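Local coordinates for protein DyP2 (Amycolatopsis sp. ATCC 39116, PDB 4G2C) that is a haem-containing dye peroxidase of a lignin-reactive bacterium that probably uses peroxide to oxidise dyes and related substrates, and also binds manganese, at residues D210-F215 with D386-L391; K284-D289 with P469-V474; G197-L202 with F271-L276. All coordinates share one frame; numbering follows the deposited sequence.

Contact 1: residues D210-F215 with D386-L391; sequences DGIEHF and DPNADL. With HEM (protoporphyrin IX containing Fe), chain C.
Ile212 places CG1 between its backbone N and carbonyl carbon (chi1 62°) and then runs on extended (chi2 176°), which carries CD1 out to Pro387 and Asn388. CD1 lies 4.0 Å from Pro387 CB, the two side chains crossing at about a right angle. Asn388 comes from the opposite direction, its OD1 3.5 Å from Ile212 CD1, while its ND2 donates to the carbonyl of Gly216. A water bridges the two backbones, donating to His214 O at 2.9 Å and to Pro387 O at 3.0 Å. On the haem side, Glu213 bends at chi2 (65°), and its OE2 lies against the porphyrin methyl CMB in van der Waals contact at 3.5 Å. The same oxygen accepts from Phe215 N, met from above the carboxylate plane, and from Gln278, whereas OE1 takes the N-H of Tyr217. A leucine in place of Glu213 removes both oxygens and is likely to leave Phe215 N, Tyr217 N and Gln278 NE2 without their acceptor. Asp386 OD1 accepts from Asn388 N, forming an Asx turn, and Ala389 N bonds to Asp386 O, closing a type I beta turn over residues 386-389; this turn packs behind a wall of the haem pocket.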
# COMPACT_ATOMS: atom_id res chain seq x y z
N ASP A 210 -0.93 -13.23 -11.08
CA ASP A 210 -1.21 -12.31 -9.97
C ASP A 210 0.08 -11.75 -9.37
O ASP A 210 1.02 -12.50 -9.13
CB ASP A 210 -1.97 -13.03 -8.86
CG ASP A 210 -3.34 -13.52 -9.31
OD1 ASP A 210 -4.13 -12.68 -9.78
OD2 ASP A 210 -3.61 -14.74 -9.17
N GLY A 211 0.09 -10.45 -9.08
CA GLY A 211 1.23 -9.83 -8.42
C GLY A 211 1.47 -10.37 -7.02
O GLY A 211 0.52 -10.61 -6.28
N ILE A 212 2.73 -10.55 -6.65
CA ILE A 212 3.05 -11.07 -5.31
C ILE A 212 4.13 -10.26 -4.61
O ILE A 212 4.85 -9.50 -5.26
CB ILE A 212 3.57 -12.50 -5.38
CG1 ILE A 212 4.87 -12.54 -6.21
CG2 ILE A 212 2.49 -13.42 -5.94
CD1 ILE A 212 5.54 -13.92 -6.26
N GLU A 213 4.25 -10.43 -3.30
CA GLU A 213 5.39 -9.84 -2.58
C GLU A 213 6.43 -10.93 -2.28
O GLU A 213 6.21 -12.10 -2.61
CB GLU A 213 4.95 -9.10 -1.32
CG GLU A 213 4.08 -9.93 -0.40
CD GLU A 213 4.83 -11.11 0.18
OE1 GLU A 213 4.34 -12.25 0.03
OE2 GLU A 213 5.91 -10.90 0.79
N HIS A 214 7.54 -10.55 -1.67
CA HIS A 214 8.68 -11.48 -1.58
C HIS A 214 8.46 -12.75 -0.77
O HIS A 214 9.13 -13.75 -1.00
CB HIS A 214 9.97 -10.75 -1.19
CG HIS A 214 10.57 -10.00 -2.34
ND1 HIS A 214 11.18 -10.63 -3.41
CD2 HIS A 214 10.62 -8.67 -2.61
CE1 HIS A 214 11.58 -9.72 -4.28
NE2 HIS A 214 11.25 -8.52 -3.82
N PHE A 215 7.49 -12.75 0.15
CA PHE A 215 7.22 -13.96 0.92
C PHE A 215 6.47 -14.99 0.08
O PHE A 215 6.27 -16.13 0.53
CB PHE A 215 6.42 -13.67 2.20
CG PHE A 215 7.15 -12.79 3.18
CD1 PHE A 215 8.53 -12.76 3.23
CD2 PHE A 215 6.44 -11.98 4.05
CE1 PHE A 215 9.20 -11.94 4.14
CE2 PHE A 215 7.09 -11.16 4.97
CZ PHE A 215 8.48 -11.15 5.01
N ASP A 386 12.67 -18.67 -7.58
CA ASP A 386 11.22 -18.52 -7.76
C ASP A 386 10.60 -18.46 -6.38
O ASP A 386 10.71 -19.41 -5.60
CB ASP A 386 10.67 -19.72 -8.55
CG ASP A 386 9.15 -19.66 -8.77
OD1 ASP A 386 8.46 -18.78 -8.21
OD2 ASP A 386 8.64 -20.55 -9.50
N PRO A 387 9.96 -17.33 -6.04
CA PRO A 387 9.42 -17.12 -4.69
C PRO A 387 8.34 -18.14 -4.29
O PRO A 387 8.07 -18.32 -3.10
CB PRO A 387 8.81 -15.72 -4.77
CG PRO A 387 9.49 -15.06 -5.95
CD PRO A 387 9.72 -16.17 -6.92
N ASN A 388 7.75 -18.80 -5.28
CA ASN A 388 6.73 -19.82 -5.01
C ASN A 388 7.21 -21.25 -5.23
O ASN A 388 6.45 -22.19 -5.00
CB ASN A 388 5.46 -19.56 -5.83
CG ASN A 388 4.74 -18.28 -5.41
OD1 ASN A 388 4.61 -17.34 -6.20
ND2 ASN A 388 4.27 -18.24 -4.17
N ALA A 389 8.46 -21.40 -5.66
CA ALA A 389 9.06 -22.73 -5.82
C ALA A 389 9.11 -23.44 -4.47
O ALA A 389 9.18 -22.79 -3.42
CB ALA A 389 10.45 -22.62 -6.44
N ASP A 390 9.08 -24.77 -4.50
CA ASP A 390 9.22 -25.56 -3.27
C ASP A 390 10.70 -25.69 -2.89
O ASP A 390 11.37 -26.65 -3.27
CB ASP A 390 8.60 -26.95 -3.44
CG ASP A 390 8.69 -27.79 -2.17
OD1 ASP A 390 8.45 -27.26 -1.06
OD2 ASP A 390 9.00 -29.00 -2.29
N LEU A 391 11.20 -24.69 -2.15
CA LEU A 391 12.59 -24.65 -1.71
C LEU A 391 12.68 -24.48 -0.20
O LEU A 391 11.81 -23.88 0.42
CB LEU A 391 13.33 -23.48 -2.38
CG LEU A 391 13.34 -23.39 -3.91
CD1 LEU A 391 13.95 -22.06 -4.36
CD2 LEU A 391 14.09 -24.56 -4.52
CHA HEM C . -3.09 -7.01 2.28
CHB HEM C . 1.58 -8.33 2.55
CHC HEM C . 2.74 -4.04 4.52
CHD HEM C . -1.97 -3.07 4.97
C1A HEM C . -1.93 -7.73 2.17
C2A HEM C . -1.82 -9.05 1.57
C3A HEM C . -0.53 -9.40 1.65
C4A HEM C . 0.21 -8.33 2.28
CMA HEM C . 0.08 -10.72 1.14
CAA HEM C . -3.01 -9.86 0.97
CBA HEM C . -3.24 -9.42 -0.48
CGA HEM C . -4.14 -8.21 -0.56
O1A HEM C . -5.26 -8.22 -0.02
O2A HEM C . -3.75 -7.20 -1.19
C1B HEM C . 2.32 -7.30 3.11
C2B HEM C . 3.77 -7.27 3.34
C3B HEM C . 4.07 -6.07 3.88
C4B HEM C . 2.85 -5.31 4.00
CMB HEM C . 4.75 -8.43 3.03
CAB HEM C . 5.45 -5.51 4.31
CBB HEM C . 6.58 -6.01 3.81
C1C HEM C . 1.56 -3.44 4.88
C2C HEM C . 1.43 -2.25 5.70
C3C HEM C . 0.12 -1.97 5.81
C4C HEM C . -0.61 -2.99 5.07
CMC HEM C . 2.60 -1.42 6.30
CAC HEM C . -0.54 -0.83 6.61
CBC HEM C . 0.10 -0.21 7.61
C1D HEM C . -2.70 -3.99 4.25
C2D HEM C . -4.11 -3.89 3.99
C3D HEM C . -4.43 -5.11 3.14
C4D HEM C . -3.21 -5.83 2.98
CMD HEM C . -5.06 -2.77 4.46
CAD HEM C . -5.78 -5.53 2.60
CBD HEM C . -6.51 -6.10 3.80
CGD HEM C . -7.90 -6.38 3.30
O1D HEM C . -8.54 -5.42 2.80
O2D HEM C . -8.31 -7.57 3.37
NA HEM C . -0.68 -7.33 2.58
NB HEM C . 1.81 -6.09 3.52
NC HEM C . 0.29 -3.87 4.51
ND HEM C . -2.21 -5.15 3.64
FE HEM C . -0.16 -5.74 3.72
O HOH W 1 9.56 -16.59 -1.12

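Contact 2: residues K284-D289 with P469-V474; sequences KEAERD and PIPQAV. With MN (manganese (II) ion), chain D; ACT (acetate ion), chain Y.
Ala286 turns its methyl from the helix toward the 469-474 loop and meets two side chains there. Its CB stands 3.9 Å from Pro471 CD and equally near CG of that ring, so the helix touches one side of the pyrrolidine; Ile470 adds a branch, CG2, 4.0 Å from Ala286 CB. The other isoleucine branch, CG1, lies instead beside a bound acetate, probably from the crystallisation liquor, which accepts from Ile470 N at 3.1 Å. On the helix, Glu287 points away from this apolar patch. Its chain, extended beyond CG (chi2 -172°), delivers OE2 to the manganese ion at 2.3 Å, where a water and Glu313 also bind. The remaining oxygen, OE1, forms a salt bridge with Lys284 NZ at 2.7 Å, the ammonium approaching 36° out of the carboxylate plane; Lys284 NZ also donates to Phe215 O. This second-shell charge probably steadies the metal-binding carboxylate and offsets part of its charge. Metal site and apolar contact thus leave the same turns of helix in different directions. Helix 280-293 follows strand 267-278, and the 469-474 segment leads into strand 474-484, an antiparallel neighbour of strand 267-278; Ala473 bonds through the backbone to Asn279 and packs on Phe283, while Pro471 touches Leu282, fastening the start of the helix beside the sheet.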
# COMPACT_ATOMS: atom_id res chain seq x y z
N LYS A 284 10.13 -17.79 6.13
CA LYS A 284 9.89 -19.18 5.76
C LYS A 284 10.29 -20.15 6.86
O LYS A 284 9.70 -21.22 6.99
CB LYS A 284 10.61 -19.54 4.46
CG LYS A 284 10.04 -18.88 3.24
CD LYS A 284 8.53 -19.06 3.16
CE LYS A 284 7.99 -18.41 1.89
NZ LYS A 284 6.51 -18.38 1.83
N GLU A 285 11.28 -19.79 7.67
CA GLU A 285 11.67 -20.62 8.78
C GLU A 285 10.53 -20.54 9.78
O GLU A 285 10.13 -21.54 10.39
CB GLU A 285 12.97 -20.13 9.43
CG GLU A 285 14.22 -20.40 8.61
CD GLU A 285 15.49 -19.87 9.27
OE1 GLU A 285 15.43 -18.79 9.90
OE2 GLU A 285 16.54 -20.54 9.18
N ALA A 286 10.02 -19.33 9.94
CA ALA A 286 8.91 -19.11 10.84
C ALA A 286 7.70 -19.92 10.41
O ALA A 286 7.06 -20.52 11.26
CB ALA A 286 8.57 -17.62 10.95
N GLU A 287 7.40 -19.95 9.11
CA GLU A 287 6.29 -20.79 8.62
C GLU A 287 6.56 -22.23 9.04
O GLU A 287 5.67 -22.91 9.58
CB GLU A 287 6.11 -20.75 7.09
CG GLU A 287 5.75 -19.38 6.49
CD GLU A 287 5.41 -19.43 4.99
OE1 GLU A 287 5.43 -18.35 4.35
OE2 GLU A 287 5.10 -20.53 4.44
N ARG A 288 7.78 -22.70 8.80
CA ARG A 288 8.15 -24.07 9.13
C ARG A 288 7.96 -24.38 10.61
O ARG A 288 7.31 -25.36 10.96
CB ARG A 288 9.60 -24.36 8.71
CG ARG A 288 10.06 -25.78 9.05
CD ARG A 288 11.58 -25.85 9.12
NE ARG A 288 12.11 -24.93 10.13
CZ ARG A 288 13.23 -24.23 9.98
NH1 ARG A 288 13.95 -24.34 8.87
NH2 ARG A 288 13.65 -23.42 10.95
N ASP A 289 8.52 -23.54 11.47
CA ASP A 289 8.47 -23.75 12.91
C ASP A 289 7.05 -23.73 13.48
O ASP A 289 6.73 -24.50 14.39
CB ASP A 289 9.36 -22.74 13.65
CG ASP A 289 10.84 -22.88 13.31
OD1 ASP A 289 11.25 -23.94 12.77
OD2 ASP A 289 11.60 -21.93 13.57
N PRO A 469 7.17 -16.40 19.87
CA PRO A 469 6.60 -15.34 19.03
C PRO A 469 7.09 -15.52 17.61
O PRO A 469 8.20 -16.00 17.41
CB PRO A 469 7.17 -14.06 19.64
CG PRO A 469 8.42 -14.50 20.37
CD PRO A 469 8.12 -15.87 20.87
N ILE A 470 6.28 -15.17 16.62
CA ILE A 470 6.78 -15.13 15.26
C ILE A 470 7.85 -14.04 15.18
O ILE A 470 7.62 -12.91 15.60
CB ILE A 470 5.67 -14.82 14.25
CG1 ILE A 470 4.45 -15.72 14.51
CG2 ILE A 470 6.19 -14.97 12.83
CD1 ILE A 470 4.68 -17.20 14.29
N PRO A 471 9.03 -14.39 14.66
CA PRO A 471 10.10 -13.39 14.59
C PRO A 471 9.73 -12.28 13.61
O PRO A 471 9.03 -12.57 12.63
CB PRO A 471 11.31 -14.20 14.09
CG PRO A 471 10.70 -15.37 13.33
CD PRO A 471 9.47 -15.71 14.17
N GLN A 472 10.17 -11.05 13.87
CA GLN A 472 9.93 -9.92 12.98
C GLN A 472 10.81 -10.03 11.73
O GLN A 472 12.03 -9.92 11.82
CB GLN A 472 10.20 -8.58 13.69
CG GLN A 472 9.68 -7.35 12.95
CD GLN A 472 10.16 -6.00 13.53
OE1 GLN A 472 10.11 -5.75 14.74
NE2 GLN A 472 10.63 -5.13 12.66
N ALA A 473 10.18 -10.25 10.57
CA ALA A 473 10.93 -10.46 9.33
C ALA A 473 10.84 -9.27 8.38
O ALA A 473 11.36 -9.32 7.26
CB ALA A 473 10.47 -11.75 8.62
N VAL A 474 10.18 -8.22 8.83
CA VAL A 474 10.06 -7.00 8.04
C VAL A 474 10.72 -5.83 8.77
O VAL A 474 10.42 -5.57 9.94
CB VAL A 474 8.60 -6.68 7.70
CG1 VAL A 474 8.46 -5.26 7.15
CG2 VAL A 474 8.03 -7.74 6.73
MN MN D . 4.04 -21.36 2.56
C ACT Y . 3.79 -12.41 17.73
O ACT Y . 3.70 -13.67 17.51
OXT ACT Y . 3.37 -11.59 16.87
CH3 ACT Y . 4.40 -11.84 18.95
O HOH W 2 1.80 -20.86 2.89

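Contact 3: residues G197-L202 with F271-L276; sequences GEESGL and FVFRKL
The Phe273 ring and the Glu199 carboxylate, the two flat groups of this contact, have planes 28° apart and are not stacked on each other. What meets the ring from the facing strand is a methylene: Glu199 CG approaches CZ obliquely, at 4.2 Å. Phe71 packs edge-to-face with the same ring, and Val69, Leu404 and Met406 add further apolar neighbours. At the carboxylate, Lys275 NZ comes in on the syn side of Glu199 OE1, 16° out of the plane, and bonds to it at 3.0 Å; a weak second bond of 3.3 Å joins NZ to Glu199 OE2.

The two residues reach this meeting point differently. In Glu199 the first torsion (chi1 -53°), with CG beside the backbone N and anti to the carbonyl carbon, sets CG near Phe273 CZ, and the bend at chi2 then turns the carboxylate away from the ring toward Lys275 NZ. Lys275 runs fully extended and crosses the glutamate at about a right angle. The long lysine bridges the separation between strands whose nearest CA atoms, those of Glu199 and Lys275, are 9.1 Å apart. Strands 193-205 and 267-278 belong to different antiparallel sheets, and between 197-202 and 271-276 the link is made by side chains.

Other partners share the charges. Glu199 OE2 is also hydrogen-bonded to Tyr160 OH and His159 NE2, and Lys275 forms a salt bridge with Glu157 and a cation-pi contact with Tyr380. With two carboxylates around it, the lysine probably remains protonated, and its charge together with these partners is likely to stabilise an ionised Glu199 within a polar cluster of Glu199, Lys275, Glu157, His159 and Tyr160.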
# COMPACT_ATOMS: atom_id res chain seq x y z
N GLY A 197 18.40 10.69 -3.16
CA GLY A 197 18.17 9.26 -3.05
C GLY A 197 17.33 8.72 -4.18
O GLY A 197 16.55 9.45 -4.79
N GLU A 198 17.48 7.43 -4.46
CA GLU A 198 16.73 6.77 -5.52
C GLU A 198 16.40 5.33 -5.13
O GLU A 198 17.13 4.72 -4.36
CB GLU A 198 17.54 6.78 -6.82
CG GLU A 198 16.95 5.96 -7.95
CD GLU A 198 17.60 6.24 -9.32
OE1 GLU A 198 18.54 7.06 -9.39
OE2 GLU A 198 17.16 5.63 -10.31
N GLU A 199 15.28 4.81 -5.63
CA GLU A 199 14.94 3.40 -5.45
C GLU A 199 14.39 2.87 -6.77
O GLU A 199 13.89 3.64 -7.59
CB GLU A 199 13.90 3.19 -4.33
CG GLU A 199 14.23 3.81 -2.96
CD GLU A 199 15.25 3.01 -2.16
OE1 GLU A 199 15.59 1.88 -2.58
OE2 GLU A 199 15.70 3.51 -1.10
N SER A 200 14.47 1.56 -6.97
CA SER A 200 13.88 0.94 -8.15
C SER A 200 12.90 -0.16 -7.72
O SER A 200 13.23 -1.02 -6.90
CB SER A 200 14.95 0.38 -9.08
OG SER A 200 15.97 1.35 -9.34
N GLY A 201 11.70 -0.10 -8.27
CA GLY A 201 10.71 -1.12 -8.02
C GLY A 201 10.65 -2.10 -9.18
O GLY A 201 10.73 -1.72 -10.35
N LEU A 202 10.51 -3.38 -8.85
CA LEU A 202 10.40 -4.42 -9.87
C LEU A 202 9.24 -5.31 -9.45
O LEU A 202 9.30 -5.96 -8.40
CB LEU A 202 11.69 -5.22 -9.96
CG LEU A 202 11.66 -6.42 -10.91
CD1 LEU A 202 11.66 -5.95 -12.37
CD2 LEU A 202 12.81 -7.40 -10.63
N PHE A 271 0.64 11.02 0.81
CA PHE A 271 1.36 9.87 0.25
C PHE A 271 2.36 9.35 1.27
O PHE A 271 3.21 10.11 1.75
CB PHE A 271 2.08 10.31 -1.03
CG PHE A 271 2.81 9.21 -1.76
CD1 PHE A 271 2.12 8.19 -2.39
CD2 PHE A 271 4.20 9.23 -1.84
CE1 PHE A 271 2.79 7.21 -3.07
CE2 PHE A 271 4.89 8.25 -2.53
CZ PHE A 271 4.19 7.23 -3.14
N VAL A 272 2.24 8.08 1.62
CA VAL A 272 3.20 7.42 2.51
C VAL A 272 4.19 6.66 1.67
O VAL A 272 3.78 5.85 0.84
CB VAL A 272 2.53 6.37 3.43
CG1 VAL A 272 3.50 5.95 4.55
CG2 VAL A 272 1.24 6.89 4.01
N PHE A 273 5.48 6.91 1.86
CA PHE A 273 6.53 6.05 1.30
C PHE A 273 7.35 5.44 2.44
O PHE A 273 7.88 6.17 3.28
CB PHE A 273 7.45 6.82 0.34
CG PHE A 273 8.45 5.93 -0.36
CD1 PHE A 273 9.55 5.44 0.32
CD2 PHE A 273 8.27 5.57 -1.68
CE1 PHE A 273 10.47 4.60 -0.31
CE2 PHE A 273 9.18 4.73 -2.32
CZ PHE A 273 10.28 4.25 -1.63
N ARG A 274 7.42 4.11 2.49
CA ARG A 274 8.22 3.41 3.50
C ARG A 274 8.94 2.20 2.86
O ARG A 274 8.29 1.31 2.30
CB ARG A 274 7.34 2.90 4.64
CG ARG A 274 6.99 3.89 5.74
CD ARG A 274 5.76 3.44 6.55
NE ARG A 274 6.07 2.39 7.53
CZ ARG A 274 6.56 2.65 8.74
NH1 ARG A 274 6.78 3.91 9.09
NH2 ARG A 274 6.83 1.68 9.61
N LYS A 275 10.27 2.17 2.95
CA LYS A 275 11.05 1.05 2.41
C LYS A 275 11.11 -0.04 3.46
O LYS A 275 11.64 0.17 4.56
CB LYS A 275 12.48 1.50 2.05
CG LYS A 275 13.27 0.49 1.22
CD LYS A 275 14.72 0.95 1.04
CE LYS A 275 15.49 0.01 0.11
NZ LYS A 275 16.84 0.52 -0.27
N LEU A 276 10.54 -1.19 3.13
CA LEU A 276 10.39 -2.28 4.09
C LEU A 276 11.18 -3.48 3.60
O LEU A 276 10.85 -4.09 2.58
CB LEU A 276 8.91 -2.66 4.26
CG LEU A 276 7.98 -1.49 4.60
CD1 LEU A 276 6.51 -1.91 4.61
CD2 LEU A 276 8.35 -0.86 5.94

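From the N terminus, residues 197-202 open contact 3, and 210-215, on the next strand of the same sheet, open contact 1 before contact 3 closes at 271-276. Contacts 1 and 3 therefore cross. The chain passes directly from strand 267-278 into helix 280-293, where contact 2 opens; contact 1 closes at 386-391 and contact 2 at 469-474, so these two cross as well, while contacts 3 and 2 stand in series. Contact 3 joins the two larger sheets, contact 1 ties an edge strand to a late loop, and contact 2 ties helix to loop. Phe215 CZ against Val474 CG2 joins contacts 1 and 2; Val474 CG1 against Leu276 CB joins contacts 2 and 3.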